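Local coordinates for period circadian protein homolog 2 (Mus musculus, PDB 3GDI) that acts in the mammalian circadian clock as a transcription regulator, its tandem PAS domains probably mediating protein-protein interactions, at residues W248-N253 with R257-I262. Residues are numbered along the deposited sequence; the frame is centred on the assembly and turned at random.
Sequences WSSFIN and RKISFI
Four backbone hydrogen bonds tie W248-N253 to R257-I262. F251 uses both backbone polar groups: its N gives a bond to the carbonyl O of F261 (3.0 Å), and its O takes one from the N of S260 that is nearly straight (167° at the hydrogen). Because S260 and F261 both face F251, the 259-262 strand has one extra residue here, a classic beta bulge. Nearer the turn, N253 N bonds to K258 O, and R257 N to N253 O at 2.7 Å. An asparagine suits the turn: with CG anti to the backbone N (chi1 -175°), its OD1 accepts from S256 N, while ND2 donates to a water also held by S260 OG.

R257 folds back, bent at chi2 and chi3, laying one guanidinium face over I252 CG2, which sits 3.6 Å above the plane near its centre; NH1 bonds to V308 O, in the C-terminal tail. Cut back to alanine, the residue would lose its guanidinium, which would probably leave V308 O without this side-chain donor and I252 CG2 without the flat group lying over it. On the same side of the sheet, I252 CG1 meets I259 CG1 at 4.0 Å, and I259 CD1 lies 3.6 Å from S250 CB, a serine small enough for the isoleucine to lie close. Farther along, I262 CG2 touches CE3 of the W248 indole, a large, mostly apolar ring system whose side chain also packs on helix 209-221. The other face carries F251 and F261, with F261 CD1 in the plane of the F251 ring, at its edge, 3.9 Å from F251 CD2. Each phenylalanine meets its counterpart in the second subunit, the F261 rings being stacked, so the aromatic pair faces the dimer interface.

The whole is a bulged beta hairpin joining strands 241-252 and 259-268, neighbours in the five-stranded antiparallel sheet of a PAS fold.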
loop_
_atom_site.group_PDB
_atom_site.type_symbol
_atom_site.label_atom_id
_atom_site.label_comp_id
_atom_site.label_asym_id
_atom_site.label_seq_id
_atom_site.Cartn_x
_atom_site.Cartn_y
_atom_site.Cartn_z
ATOM N N TRP A 248 15.713 -13.952 -6.168
ATOM C CA TRP A 248 14.355 -14.045 -5.654
ATOM C C TRP A 248 14.222 -14.652 -4.258
ATOM O O TRP A 248 14.948 -15.578 -3.896
ATOM C CB TRP A 248 13.481 -14.846 -6.618
ATOM C CG TRP A 248 13.302 -14.208 -7.959
ATOM C CD1 TRP A 248 13.946 -14.539 -9.118
ATOM C CD2 TRP A 248 12.437 -13.100 -8.279
ATOM N NE1 TRP A 248 13.539 -13.705 -10.139
ATOM C CE2 TRP A 248 12.617 -12.811 -9.649
ATOM C CE3 TRP A 248 11.535 -12.320 -7.534
ATOM C CZ2 TRP A 248 11.932 -11.775 -10.293
ATOM C CZ3 TRP A 248 10.856 -11.290 -8.170
ATOM C CH2 TRP A 248 11.060 -11.027 -9.540
ATOM N N SER A 249 13.272 -14.124 -3.486
ATOM C CA SER A 249 13.014 -14.609 -2.136
ATOM C C SER A 249 11.548 -14.374 -1.738
ATOM O O SER A 249 10.777 -13.761 -2.484
ATOM C CB SER A 249 13.943 -13.913 -1.147
ATOM O OG SER A 249 13.959 -14.609 0.089
ATOM N N SER A 250 11.152 -14.865 -0.569
ATOM C CA SER A 250 9.776 -14.679 -0.131
ATOM C C SER A 250 9.680 -14.491 1.365
ATOM O O SER A 250 10.571 -14.895 2.106
ATOM C CB SER A 250 8.928 -15.892 -0.519
ATOM O OG SER A 250 9.502 -17.080 -0.013
ATOM N N PHE A 251 8.603 -13.847 1.801
ATOM C CA PHE A 251 8.361 -13.677 3.219
ATOM C C PHE A 251 7.241 -14.671 3.515
ATOM O O PHE A 251 6.176 -14.606 2.907
ATOM C CB PHE A 251 7.925 -12.245 3.542
ATOM C CG PHE A 251 9.032 -11.224 3.410
ATOM C CD1 PHE A 251 10.338 -11.535 3.797
ATOM C CD2 PHE A 251 8.768 -9.945 2.930
ATOM C CE1 PHE A 251 11.365 -10.581 3.713
ATOM C CE2 PHE A 251 9.780 -8.987 2.839
ATOM C CZ PHE A 251 11.083 -9.305 3.234
ATOM N N ILE A 252 7.495 -15.618 4.419
ATOM C CA ILE A 252 6.492 -16.630 4.758
ATOM C C ILE A 252 5.839 -16.415 6.120
ATOM O O ILE A 252 6.513 -16.349 7.144
ATOM C CB ILE A 252 7.108 -18.062 4.721
ATOM C CG1 ILE A 252 7.721 -18.328 3.349
ATOM C CG2 ILE A 252 6.028 -19.118 4.960
ATOM C CD1 ILE A 252 8.513 -19.624 3.289
ATOM N N ASN A 253 4.519 -16.299 6.125
ATOM C CA ASN A 253 3.790 -16.122 7.374
ATOM C C ASN A 253 4.143 -17.334 8.248
ATOM O O ASN A 253 3.837 -18.466 7.887
ATOM C CB ASN A 253 2.282 -16.099 7.093
ATOM C CG ASN A 253 1.462 -15.798 8.328
ATOM O OD1 ASN A 253 1.380 -16.607 9.257
ATOM N ND2 ASN A 253 0.852 -14.623 8.353
ATOM N N ARG A 257 2.090 -20.442 7.374
ATOM C CA ARG A 257 3.023 -21.092 6.474
ATOM C C ARG A 257 2.789 -20.696 5.016
ATOM O O ARG A 257 3.406 -21.247 4.109
ATOM C CB ARG A 257 2.930 -22.607 6.639
ATOM C CG ARG A 257 3.800 -23.155 7.765
ATOM C CD ARG A 257 5.257 -23.207 7.310
ATOM N NE ARG A 257 6.069 -22.136 7.879
ATOM C CZ ARG A 257 7.211 -21.703 7.356
ATOM N NH1 ARG A 257 7.691 -22.233 6.236
ATOM N NH2 ARG A 257 7.890 -20.746 7.976
ATOM N N LYS A 258 1.899 -19.736 4.787
ATOM C CA LYS A 258 1.634 -19.280 3.429
ATOM C C LYS A 258 2.482 -18.059 3.125
ATOM O O LYS A 258 2.735 -17.224 4.003
ATOM C CB LYS A 258 0.168 -18.905 3.245
ATOM C CG LYS A 258 -0.792 -20.065 3.244
ATOM C CD LYS A 258 -2.214 -19.569 3.022
ATOM C CE LYS A 258 -3.223 -20.662 3.322
ATOM N NZ LYS A 258 -2.899 -21.924 2.593
ATOM N N ILE A 259 2.924 -17.971 1.876
ATOM C CA ILE A 259 3.735 -16.859 1.408
ATOM C C ILE A 259 2.884 -15.591 1.414
ATOM O O ILE A 259 1.768 -15.601 0.886
ATOM C CB ILE A 259 4.261 -17.138 -0.035
ATOM C CG1 ILE A 259 5.481 -18.058 0.040
ATOM C CG2 ILE A 259 4.561 -15.827 -0.768
ATOM C CD1 ILE A 259 6.242 -18.208 -1.271
ATOM N N SER A 260 3.407 -14.519 2.024
ATOM C CA SER A 260 2.718 -13.229 2.092
ATOM C C SER A 260 3.245 -12.232 1.048
ATOM O O SER A 260 2.479 -11.416 0.531
ATOM C CB SER A 260 2.870 -12.606 3.475
ATOM O OG SER A 260 2.323 -13.428 4.481
ATOM N N PHE A 261 4.546 -12.286 0.759
ATOM C CA PHE A 261 5.165 -11.402 -0.229
ATOM C C PHE A 261 6.276 -12.124 -0.987
ATOM O O PHE A 261 6.873 -13.064 -0.482
ATOM C CB PHE A 261 5.839 -10.187 0.421
ATOM C CG PHE A 261 4.945 -9.360 1.274
ATOM C CD1 PHE A 261 4.885 -9.572 2.645
ATOM C CD2 PHE A 261 4.189 -8.331 0.711
ATOM C CE1 PHE A 261 4.093 -8.775 3.451
ATOM C CE2 PHE A 261 3.385 -7.518 1.509
ATOM C CZ PHE A 261 3.333 -7.737 2.881
ATOM N N ILE A 262 6.565 -11.650 -2.193
ATOM C CA ILE A 262 7.649 -12.189 -3.005
ATOM C C ILE A 262 8.551 -10.977 -3.150
ATOM O O ILE A 262 8.072 -9.927 -3.569
ATOM C CB ILE A 262 7.186 -12.568 -4.415
ATOM C CG1 ILE A 262 6.072 -13.623 -4.353
ATOM C CG2 ILE A 262 8.381 -13.060 -5.226
ATOM C CD1 ILE A 262 6.574 -15.024 -4.051
HETATM O O HOH W 1 1.137 -12.320 6.363
#